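PDB 6FIG: receptor-like protein kinase ANXUR1 from Arabidopsis thaliana, which is a membrane receptor kinase of plant reproduction whose ectodomain carries tandem malectin-like folds and probably senses extracellular signals, relaying them to its own intracellular serine/threonine kinase domain. Local coordinates for residues D3-C8 and K20-D25; R77-P82 and G155-Q160; Y280-H285 and I345-T350. All coordinates share one frame; numbering follows the deposited sequence.

How the contacts relate
Along the chain the three contacts follow one another, contact 1 closing before contact 2 opens and contact 2 before contact 3. Contacts 1 and 2 are neighbours, their centres about 9 Å apart, because strand 151-161 pairs with strand 4-7 on one side and strand 73-80 on the other; Lys20 and Glu157 add a salt bridge between them. Contact 3 lies on the opposite side of the chain's centre, about 34 Å from contact 1 and 27 Å from contact 2, centre to centre. The contacts thus lie in two parts of the ectodomain, consistent with its tandem malectin-like lobes: strand pairing beside a calcium site in contacts 1 and 2, and facing sheets beside a glycan in contact 3.

Contact 1 (D3-C8 and K20-D25); sequences DLALSC and KKWEPD. With CA (calcium ion), chain I; EDO (1,2-ethanediol), chain J.
A calcium site of the malectin-like fold borders the parallel pairing of strands 4-7 and 21-24, in which Ala5, Leu6 and Ser7 meet Trp22 and Glu23. Two backbone bonds join the strands: Glu23 N gives to Ala5 O at 2.9 Å, and Ser7 N to Glu23 O at 2.8 Å. The strand segments diverge, their directions 60° apart, so the regular pairing is short.

The Trp22 indole lies against strand 4-7. Ala5 CB sits over one face in a CH-pi contact, 4.1 Å from the centroid of the six-membered ring and offset toward its rim, while the edge of the ring meets the Leu6 carbonyl group, with CZ3 3.4 Å from Leu6 O. Beyond Ala5, Leu6 and Glu23 run side by side, bringing Leu6 CD2 to 3.6 Å from Glu23 CG. The extended Glu23 chain carries OE2 to a 1,2-ethanediol molecule, probably from the crystallisation liquor, whose O2 donates to Glu23 OE2 and accepts from Ala5 N.

Ser7 OG lies 2.6 Å from the calcium ion, swung there by a trans chi1 (-177°), and Cys8 O binds the same metal; Pro51, Thr54 and Asn154 complete the site. Asp25 crosses Leu6 at about a right angle and brings OD2 to 3.4 Å from Cys8 CB; that oxygen is held by Arg56 and Tyr64, whereas Asp25 N is buried without a partner. Strand 151-161 flanks strand 4-7 through backbone hydrogen bonds with Leu4, Leu6 and Cys8, strand 14-15 pairs with strand 21-24, and strand 62-67 packs on Leu4 and Cys8.

Contact 2 (R77-P82 and G155-Q160); sequences RLYFYP and GIEVIQ
Arg77 and Tyr79 converge on one carboxylate oxygen, Glu157 OE1, from opposite faces of its plane. The Arg77 chain, extended from CG to NE (chi2 178°), runs alongside Glu157 in the same direction, and NH1 gives OE1 a nearly straight hydrogen bond, part of a salt bridge (3.0 Å, 169° at the hydrogen). That oxygen lies in the guanidinium plane, although the guanidinium and carboxylate planes are 51° apart. Tyr79 crosses Glu157 obliquely and its OH donates to OE1 at 2.7 Å, with OE1 near the plane of the ring. Together with the salt bridge from Lys20 to OE2, these bonds would hold the carboxylate's rotation, while Arg77 NE pairs with Glu125. Ile159 CD1 lies over one guanidinium face, 3.5 Å from Arg77 NH1.

Strands 73-80 and 151-161 are antiparallel neighbours in the beta framework of a malectin-like fold. Arg77 and Glu157 form a hydrogen-bonded pair, Arg77 N reaching Glu157 O at 2.9 Å. Gly155, beside the calcium-binding Asn154, is paired across from Tyr79: Tyr79 N gives to Gly155 O, whereas the return bond from Gly155 N to Tyr79 O is weak. On the other sheet face, Leu78 CD2 and Ile156 CG1 meet alongside each other at 4.1 Å.

Contact 3 (Y280-H285 and I345-T350); sequences YILRLH and ITLQMT. With NAG (2-acetamido-2-deoxy-beta-D-glucopyranose), chain D.
Apolar side chains alone join the two strands, beginning with Ile345 against Tyr280. The CD1 methyl of Ile345 approaches the root of the tyrosine ring obliquely, 3.6 Å from Tyr280 CG, and also touches Tyr280 CB. Ile345 uses its other branch for Leu282, two residues on along strand 278-287: CG2 lies 3.9 Å from Leu282 CD2 as the side chains pass antiparallel. Farther along, Leu284 and Leu347 meet end-on through their methyls, Leu284 CD2 4.2 Å from Leu347 CD1. A trans chi1 (173°) turns Leu347 CD1 into the interface, where it also lies 4.4 Å from Leu282 CD2.

The segment axes come no closer than 10.4 Å and are 28° from parallel, the spacing of strands in two facing layers, as in the beta-sandwich of malectin-like domains. Strands 327-336 and 363-372 flank strand 278-287 in one layer, while strands 268-273 and 299-303 flank strand 344-351 in the other; Ile303 and Trp270 extend the buried apolar surface around Leu347.

Polar contacts lie on the outer side of strand 344-351. Gln348 OE1 is 2.6 Å from O6 of an N-acetylglucosamine, a sugar also hydrogen-bonded to Asn305, and Thr350 OG1 bonds to Ser266 O.

Contact 1 (D3-C8 and K20-D25)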
loop_
_atom_site.group_PDB
_atom_site.type_symbol
_atom_site.label_atom_id
_atom_site.label_comp_id
_atom_site.label_asym_id
_atom_site.label_seq_id
_atom_site.Cartn_x
_atom_site.Cartn_y
_atom_site.Cartn_z
ATOM N N ASP A 3 0.016 6.048 7.913
ATOM C CA ASP A 3 -0.913 6.750 7.028
ATOM C C ASP A 3 -2.350 6.485 7.480
ATOM O O ASP A 3 -2.662 5.386 7.931
ATOM C CB ASP A 3 -0.764 6.300 5.577
ATOM C CG ASP A 3 0.616 6.580 4.994
ATOM O OD1 ASP A 3 1.364 7.421 5.526
ATOM O OD2 ASP A 3 0.927 5.944 3.978
ATOM N N LEU A 4 -3.189 7.511 7.376
ATOM C CA LEU A 4 -4.591 7.467 7.770
ATOM C C LEU A 4 -5.518 7.834 6.639
ATOM O O LEU A 4 -5.212 8.738 5.843
ATOM C CB LEU A 4 -4.838 8.457 8.901
ATOM C CG LEU A 4 -4.067 8.251 10.197
ATOM C CD1 LEU A 4 -4.466 9.326 11.192
ATOM C CD2 LEU A 4 -4.352 6.883 10.772
ATOM N N ALA A 5 -6.669 7.159 6.591
ATOM C CA ALA A 5 -7.781 7.569 5.762
ATOM C C ALA A 5 -8.986 7.528 6.700
ATOM O O ALA A 5 -9.501 6.444 7.039
ATOM C CB ALA A 5 -7.967 6.642 4.589
ATOM N N LEU A 6 -9.382 8.711 7.162
ATOM C CA LEU A 6 -10.429 8.865 8.162
ATOM C C LEU A 6 -11.711 9.313 7.492
ATOM O O LEU A 6 -11.737 10.352 6.819
ATOM C CB LEU A 6 -10.027 9.892 9.204
ATOM C CG LEU A 6 -8.649 9.741 9.840
ATOM C CD1 LEU A 6 -8.411 10.860 10.833
ATOM C CD2 LEU A 6 -8.505 8.362 10.487
ATOM N N SER A 7 -12.774 8.526 7.646
ATOM C CA SER A 7 -14.077 8.949 7.153
ATOM C C SER A 7 -14.789 9.552 8.342
ATOM O O SER A 7 -15.170 8.841 9.282
ATOM C CB SER A 7 -14.889 7.804 6.559
ATOM O OG SER A 7 -16.112 8.328 6.043
ATOM N N CYS A 8 -14.919 10.871 8.324
ATOM C CA CYS A 8 -15.421 11.594 9.461
ATOM C C CYS A 8 -16.916 11.341 9.593
ATOM O O CYS A 8 -17.628 11.317 8.587
ATOM C CB CYS A 8 -15.120 13.072 9.291
ATOM S SG CYS A 8 -13.362 13.305 8.987
ATOM N N LYS A 20 -10.018 1.618 -1.394
ATOM C CA LYS A 20 -9.314 2.309 -0.327
ATOM C C LYS A 20 -10.047 2.021 0.985
ATOM O O LYS A 20 -11.272 2.118 1.023
ATOM C CB LYS A 20 -9.299 3.810 -0.572
ATOM C CG LYS A 20 -8.555 4.630 0.475
ATOM C CD LYS A 20 -8.563 6.113 0.121
ATOM C CE LYS A 20 -7.523 6.460 -0.932
ATOM N NZ LYS A 20 -6.176 6.734 -0.378
ATOM N N LYS A 21 -9.293 1.643 2.017
ATOM C CA LYS A 21 -9.867 1.363 3.332
ATOM C C LYS A 21 -9.930 2.648 4.134
ATOM O O LYS A 21 -8.976 3.423 4.161
ATOM C CB LYS A 21 -9.060 0.312 4.091
ATOM C CG LYS A 21 -9.198 -1.089 3.518
ATOM C CD LYS A 21 -8.387 -2.106 4.317
ATOM C CE LYS A 21 -7.858 -3.224 3.436
ATOM N NZ LYS A 21 -6.873 -2.748 2.429
ATOM N N TRP A 22 -11.073 2.877 4.778
ATOM C CA TRP A 22 -11.276 4.052 5.621
ATOM C C TRP A 22 -11.680 3.602 7.026
ATOM O O TRP A 22 -12.250 2.516 7.209
ATOM C CB TRP A 22 -12.389 4.932 5.063
ATOM C CG TRP A 22 -12.129 5.543 3.731
ATOM C CD1 TRP A 22 -12.214 4.937 2.523
ATOM C CD2 TRP A 22 -11.767 6.905 3.470
ATOM N NE1 TRP A 22 -11.941 5.833 1.518
ATOM C CE2 TRP A 22 -11.655 7.048 2.072
ATOM C CE3 TRP A 22 -11.518 8.012 4.281
ATOM C CZ2 TRP A 22 -11.313 8.261 1.461
ATOM C CZ3 TRP A 22 -11.179 9.220 3.670
ATOM C CH2 TRP A 22 -11.061 9.325 2.276
ATOM N N GLU A 23 -11.369 4.440 8.008
ATOM C CA GLU A 23 -11.721 4.189 9.402
ATOM C C GLU A 23 -12.355 5.421 10.032
ATOM O O GLU A 23 -12.232 6.523 9.500
ATOM C CB GLU A 23 -10.488 3.761 10.207
ATOM C CG GLU A 23 -9.440 4.845 10.429
ATOM C CD GLU A 23 -8.278 4.351 11.262
ATOM O OE1 GLU A 23 -8.494 3.952 12.418
ATOM O OE2 GLU A 23 -7.148 4.342 10.763
ATOM N N PRO A 24 -13.053 5.243 11.175
ATOM C CA PRO A 24 -13.591 6.407 11.865
ATOM C C PRO A 24 -12.529 7.408 12.308
ATOM O O PRO A 24 -11.387 7.021 12.616
ATOM C CB PRO A 24 -14.263 5.798 13.097
ATOM C CG PRO A 24 -14.632 4.419 12.676
ATOM C CD PRO A 24 -13.467 3.987 11.831
ATOM N N ASP A 25 -12.915 8.684 12.347
ATOM C CA ASP A 25 -12.004 9.756 12.748
ATOM C C ASP A 25 -11.896 9.949 14.252
ATOM O O ASP A 25 -11.044 10.702 14.718
ATOM C CB ASP A 25 -12.404 11.075 12.080
ATOM C CG ASP A 25 -13.747 11.611 12.559
ATOM O OD1 ASP A 25 -14.620 10.811 12.962
ATOM O OD2 ASP A 25 -13.951 12.837 12.511
HETATM CA CA CA I . -17.348 10.658 6.168
HETATM C C1 EDO J . -7.322 2.498 7.298
HETATM O O1 EDO J . -8.571 3.111 6.964
HETATM C C2 EDO J . -6.297 3.617 7.314
HETATM O O2 EDO J . -6.730 4.686 8.155
#

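Contact 2 (R77-P82 and G155-Q160)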
loop_
_atom_site.group_PDB
_atom_site.type_symbol
_atom_site.label_atom_id
_atom_site.label_comp_id
_atom_site.label_asym_id
_atom_site.label_seq_id
_atom_site.Cartn_x
_atom_site.Cartn_y
_atom_site.Cartn_z
ATOM N N ARG A 77 -5.166 15.315 2.488
ATOM C CA ARG A 77 -6.359 15.505 1.707
ATOM C C ARG A 77 -7.561 15.763 2.590
ATOM O O ARG A 77 -7.726 15.094 3.608
ATOM C CB ARG A 77 -6.683 14.286 0.858
ATOM C CG ARG A 77 -5.647 14.018 -0.202
ATOM C CD ARG A 77 -5.958 12.779 -0.987
ATOM N NE ARG A 77 -4.869 12.516 -1.917
ATOM C CZ ARG A 77 -4.370 11.319 -2.202
ATOM N NH1 ARG A 77 -4.830 10.210 -1.648
ATOM N NH2 ARG A 77 -3.347 11.233 -3.044
ATOM N N LEU A 78 -8.388 16.691 2.154
ATOM C CA LEU A 78 -9.627 17.046 2.833
ATOM C C LEU A 78 -10.766 16.828 1.843
ATOM O O LEU A 78 -10.748 17.383 0.733
ATOM C CB LEU A 78 -9.592 18.503 3.276
ATOM C CG LEU A 78 -8.405 18.880 4.169
ATOM C CD1 LEU A 78 -8.441 20.345 4.483
ATOM C CD2 LEU A 78 -8.380 18.072 5.462
ATOM N N TYR A 79 -11.740 16.010 2.238
ATOM C CA TYR A 79 -12.882 15.633 1.394
ATOM C C TYR A 79 -14.128 16.354 1.885
ATOM O O TYR A 79 -14.453 16.279 3.079
ATOM C CB TYR A 79 -13.138 14.121 1.463
ATOM C CG TYR A 79 -12.056 13.247 0.847
ATOM C CD1 TYR A 79 -10.791 13.139 1.412
ATOM C CD2 TYR A 79 -12.317 12.513 -0.313
ATOM C CE1 TYR A 79 -9.803 12.347 0.835
ATOM C CE2 TYR A 79 -11.345 11.700 -0.893
ATOM C CZ TYR A 79 -10.096 11.613 -0.314
ATOM O OH TYR A 79 -9.156 10.799 -0.919
ATOM N N PHE A 80 -14.832 17.001 0.966
ATOM C CA PHE A 80 -16.044 17.736 1.282
ATOM C C PHE A 80 -17.187 17.370 0.342
ATOM O O PHE A 80 -17.005 17.303 -0.874
ATOM C CB PHE A 80 -15.780 19.225 1.146
ATOM C CG PHE A 80 -14.690 19.741 2.033
ATOM C CD1 PHE A 80 -14.905 19.914 3.382
ATOM C CD2 PHE A 80 -13.428 20.059 1.507
ATOM C CE1 PHE A 80 -13.892 20.406 4.196
ATOM C CE2 PHE A 80 -12.423 20.548 2.318
ATOM C CZ PHE A 80 -12.655 20.730 3.663
ATOM N N TYR A 81 -18.360 17.148 0.922
ATOM C CA TYR A 81 -19.593 16.892 0.176
ATOM C C TYR A 81 -20.674 17.835 0.734
ATOM O O TYR A 81 -21.320 17.493 1.717
ATOM C CB TYR A 81 -20.005 15.429 0.340
ATOM C CG TYR A 81 -21.311 15.090 -0.336
ATOM C CD1 TYR A 81 -21.467 15.276 -1.703
ATOM C CD2 TYR A 81 -22.386 14.574 0.385
ATOM C CE1 TYR A 81 -22.669 14.971 -2.334
ATOM C CE2 TYR A 81 -23.592 14.260 -0.239
ATOM C CZ TYR A 81 -23.724 14.459 -1.600
ATOM O OH TYR A 81 -24.935 14.148 -2.205
ATOM N N PRO A 82 -20.847 19.030 0.127
ATOM C CA PRO A 82 -21.872 19.932 0.653
ATOM C C PRO A 82 -23.269 19.352 0.482
ATOM O O PRO A 82 -23.630 18.904 -0.603
ATOM C CB PRO A 82 -21.688 21.221 -0.160
ATOM C CG PRO A 82 -20.871 20.856 -1.339
ATOM C CD PRO A 82 -20.083 19.638 -0.978
ATOM N N GLY A 155 -13.977 13.632 5.053
ATOM C CA GLY A 155 -12.845 12.728 5.067
ATOM C C GLY A 155 -11.529 13.452 5.202
ATOM O O GLY A 155 -11.376 14.582 4.726
ATOM N N ILE A 156 -10.587 12.789 5.855
ATOM C CA ILE A 156 -9.220 13.301 6.003
ATOM C C ILE A 156 -8.240 12.184 5.677
ATOM O O ILE A 156 -8.362 11.107 6.225
ATOM C CB ILE A 156 -8.953 13.832 7.431
ATOM C CG1 ILE A 156 -9.905 14.979 7.767
ATOM C CG2 ILE A 156 -7.508 14.299 7.571
ATOM C CD1 ILE A 156 -9.841 15.444 9.210
ATOM N N GLU A 157 -7.270 12.438 4.782
ATOM C CA GLU A 157 -6.122 11.535 4.628
ATOM C C GLU A 157 -4.824 12.243 4.940
ATOM O O GLU A 157 -4.647 13.408 4.583
ATOM C CB GLU A 157 -5.990 10.940 3.229
ATOM C CG GLU A 157 -7.129 10.098 2.739
ATOM C CD GLU A 157 -6.727 9.411 1.449
ATOM O OE1 GLU A 157 -6.982 9.985 0.383
ATOM O OE2 GLU A 157 -6.104 8.330 1.534
ATOM N N VAL A 158 -3.954 11.543 5.646
ATOM C CA VAL A 158 -2.576 11.951 5.874
ATOM C C VAL A 158 -1.685 10.824 5.430
ATOM O O VAL A 158 -1.800 9.719 5.928
ATOM C CB VAL A 158 -2.334 12.307 7.344
ATOM C CG1 VAL A 158 -0.878 12.712 7.549
ATOM C CG2 VAL A 158 -3.263 13.430 7.755
ATOM N N ILE A 159 -0.785 11.112 4.487
ATOM C CA ILE A 159 0.018 10.104 3.794
ATOM C C ILE A 159 1.454 10.610 3.761
ATOM O O ILE A 159 1.723 11.652 3.152
ATOM C CB ILE A 159 -0.479 9.925 2.350
ATOM C CG1 ILE A 159 -1.964 9.499 2.310
ATOM C CG2 ILE A 159 0.379 8.921 1.593
ATOM C CD1 ILE A 159 -2.663 9.851 1.022
ATOM N N GLN A 160 2.363 9.884 4.380
ATOM C CA GLN A 160 3.789 10.198 4.273
ATOM C C GLN A 160 4.237 10.071 2.815
ATOM O O GLN A 160 3.871 9.110 2.137
ATOM C CB GLN A 160 4.620 9.260 5.140
ATOM C CG GLN A 160 6.044 9.731 5.309
ATOM C CD GLN A 160 6.852 8.816 6.178
ATOM O OE1 GLN A 160 6.556 8.659 7.370
ATOM N NE2 GLN A 160 7.886 8.219 5.599
#

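Contact 3 (Y280-H285 and I345-T350)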
loop_
_atom_site.group_PDB
_atom_site.type_symbol
_atom_site.label_atom_id
_atom_site.label_comp_id
_atom_site.label_asym_id
_atom_site.label_seq_id
_atom_site.Cartn_x
_atom_site.Cartn_y
_atom_site.Cartn_z
ATOM N N TYR A 280 2.983 29.478 -8.949
ATOM C CA TYR A 280 2.630 28.108 -9.294
ATOM C C TYR A 280 3.802 27.385 -9.961
ATOM O O TYR A 280 4.603 27.999 -10.678
ATOM C CB TYR A 280 1.431 28.061 -10.247
ATOM C CG TYR A 280 0.183 28.567 -9.578
ATOM C CD1 TYR A 280 -0.701 27.671 -8.982
ATOM C CD2 TYR A 280 -0.088 29.917 -9.506
ATOM C CE1 TYR A 280 -1.837 28.122 -8.330
ATOM C CE2 TYR A 280 -1.223 30.383 -8.836
ATOM C CZ TYR A 280 -2.085 29.468 -8.237
ATOM O OH TYR A 280 -3.221 29.893 -7.570
ATOM N N ILE A 281 3.884 26.085 -9.713
ATOM C CA ILE A 281 4.841 25.219 -10.384
ATOM C C ILE A 281 4.044 24.371 -11.343
ATOM O O ILE A 281 3.075 23.721 -10.953
ATOM C CB ILE A 281 5.624 24.343 -9.391
ATOM C CG1 ILE A 281 6.531 25.225 -8.554
ATOM C CG2 ILE A 281 6.468 23.286 -10.134
ATOM C CD1 ILE A 281 7.155 24.501 -7.391
ATOM N N LEU A 282 4.459 24.353 -12.613
ATOM C CA LEU A 282 3.936 23.406 -13.584
ATOM C C LEU A 282 5.002 22.350 -13.781
ATOM O O LEU A 282 6.143 22.661 -14.138
ATOM C CB LEU A 282 3.635 24.059 -14.931
ATOM C CG LEU A 282 2.415 24.962 -15.007
ATOM C CD1 LEU A 282 2.666 26.285 -14.288
ATOM C CD2 LEU A 282 2.057 25.196 -16.464
ATOM N N ARG A 283 4.618 21.115 -13.516
ATOM C CA ARG A 283 5.452 19.943 -13.728
ATOM C C ARG A 283 4.995 19.247 -14.992
ATOM O O ARG A 283 3.896 18.713 -15.042
ATOM C CB ARG A 283 5.343 18.980 -12.538
ATOM C CG ARG A 283 6.205 17.755 -12.749
ATOM C CD ARG A 283 6.392 16.970 -11.474
ATOM N NE ARG A 283 7.330 17.681 -10.644
ATOM C CZ ARG A 283 7.795 17.259 -9.483
ATOM N NH1 ARG A 283 7.384 16.088 -8.966
ATOM N NH2 ARG A 283 8.707 17.987 -8.860
ATOM N N LEU A 284 5.842 19.289 -16.035
ATOM C CA LEU A 284 5.519 18.673 -17.309
ATOM C C LEU A 284 6.227 17.348 -17.379
ATOM O O LEU A 284 7.431 17.287 -17.184
ATOM C CB LEU A 284 5.966 19.576 -18.471
ATOM C CG LEU A 284 5.009 20.724 -18.815
ATOM C CD1 LEU A 284 4.808 21.720 -17.701
ATOM C CD2 LEU A 284 5.543 21.449 -20.038
ATOM N N HIS A 285 5.459 16.297 -17.626
ATOM C CA HIS A 285 5.971 14.942 -17.700
ATOM C C HIS A 285 6.120 14.534 -19.170
ATOM O O HIS A 285 5.175 14.696 -19.955
ATOM C CB HIS A 285 4.998 13.973 -17.022
ATOM C CG HIS A 285 4.891 14.155 -15.544
ATOM N ND1 HIS A 285 5.683 13.465 -14.653
ATOM C CD2 HIS A 285 4.088 14.947 -14.809
ATOM C CE1 HIS A 285 5.356 13.824 -13.425
ATOM N NE2 HIS A 285 4.386 14.712 -13.488
ATOM N N ILE A 345 -3.903 30.095 -15.802
ATOM C CA ILE A 345 -2.619 29.655 -16.316
ATOM C C ILE A 345 -2.913 29.017 -17.672
ATOM O O ILE A 345 -3.833 28.202 -17.796
ATOM C CB ILE A 345 -1.926 28.662 -15.380
ATOM C CG1 ILE A 345 -1.352 29.419 -14.170
ATOM C CG2 ILE A 345 -0.809 27.881 -16.099
ATOM C CD1 ILE A 345 -0.920 28.512 -13.052
ATOM N N THR A 346 -2.150 29.430 -18.688
ATOM C CA THR A 346 -2.216 28.792 -19.998
ATOM C C THR A 346 -0.900 28.097 -20.269
ATOM O O THR A 346 0.175 28.617 -19.950
ATOM C CB THR A 346 -2.497 29.784 -21.139
ATOM O OG1 THR A 346 -1.487 30.803 -21.178
ATOM C CG2 THR A 346 -3.871 30.408 -20.974
ATOM N N LEU A 347 -0.977 26.898 -20.831
ATOM C CA LEU A 347 0.223 26.176 -21.249
ATOM C C LEU A 347 0.082 25.982 -22.747
ATOM O O LEU A 347 -0.973 25.533 -23.191
ATOM C CB LEU A 347 0.316 24.843 -20.546
ATOM C CG LEU A 347 1.424 23.917 -21.021
ATOM C CD1 LEU A 347 2.791 24.495 -20.724
ATOM C CD2 LEU A 347 1.281 22.555 -20.368
ATOM N N GLN A 348 1.109 26.345 -23.523
ATOM C CA GLN A 348 1.015 26.219 -24.991
ATOM C C GLN A 348 2.258 25.575 -25.532
ATOM O O GLN A 348 3.332 25.816 -25.019
ATOM C CB GLN A 348 0.820 27.571 -25.646
ATOM C CG GLN A 348 -0.485 28.231 -25.258
ATOM C CD GLN A 348 -0.594 29.612 -25.811
ATOM O OE1 GLN A 348 0.166 30.506 -25.422
ATOM N NE2 GLN A 348 -1.513 29.806 -26.760
ATOM N N MET A 349 2.097 24.719 -26.534
ATOM C CA MET A 349 3.250 24.201 -27.264
ATOM C C MET A 349 3.008 24.178 -28.767
ATOM O O MET A 349 1.883 24.038 -29.234
ATOM C CB MET A 349 3.728 22.846 -26.729
ATOM C CG MET A 349 2.712 21.737 -26.650
ATOM S SD MET A 349 3.436 20.260 -25.874
ATOM C CE MET A 349 3.997 20.830 -24.316
ATOM N N THR A 350 4.106 24.324 -29.509
ATOM C CA THR A 350 4.061 24.427 -30.965
ATOM C C THR A 350 5.437 23.979 -31.443
ATOM O O THR A 350 6.398 24.072 -30.685
ATOM C CB THR A 350 3.715 25.873 -31.417
ATOM O OG1 THR A 350 3.450 25.931 -32.834
ATOM C CG2 THR A 350 4.836 26.854 -31.089
HETATM C C1 NAG D . 1.678 30.153 -29.727
HETATM C C2 NAG D . 1.686 31.097 -30.911
HETATM C C3 NAG D . 2.625 32.274 -30.671
HETATM C C4 NAG D . 2.426 32.894 -29.298
HETATM C C5 NAG D . 2.530 31.808 -28.237
HETATM C C6 NAG D . 2.432 32.286 -26.792
HETATM C C7 NAG D . 1.330 29.970 -33.072
HETATM C C8 NAG D . 1.995 29.137 -34.139
HETATM N N2 NAG D . 2.126 30.302 -32.053
HETATM O O3 NAG D . 2.390 33.262 -31.674
HETATM O O4 NAG D . 3.456 33.856 -29.057
HETATM O O5 NAG D . 1.484 30.887 -28.516
HETATM O O6 NAG D . 1.106 32.730 -26.486
HETATM O O7 NAG D . 0.152 30.311 -33.152
#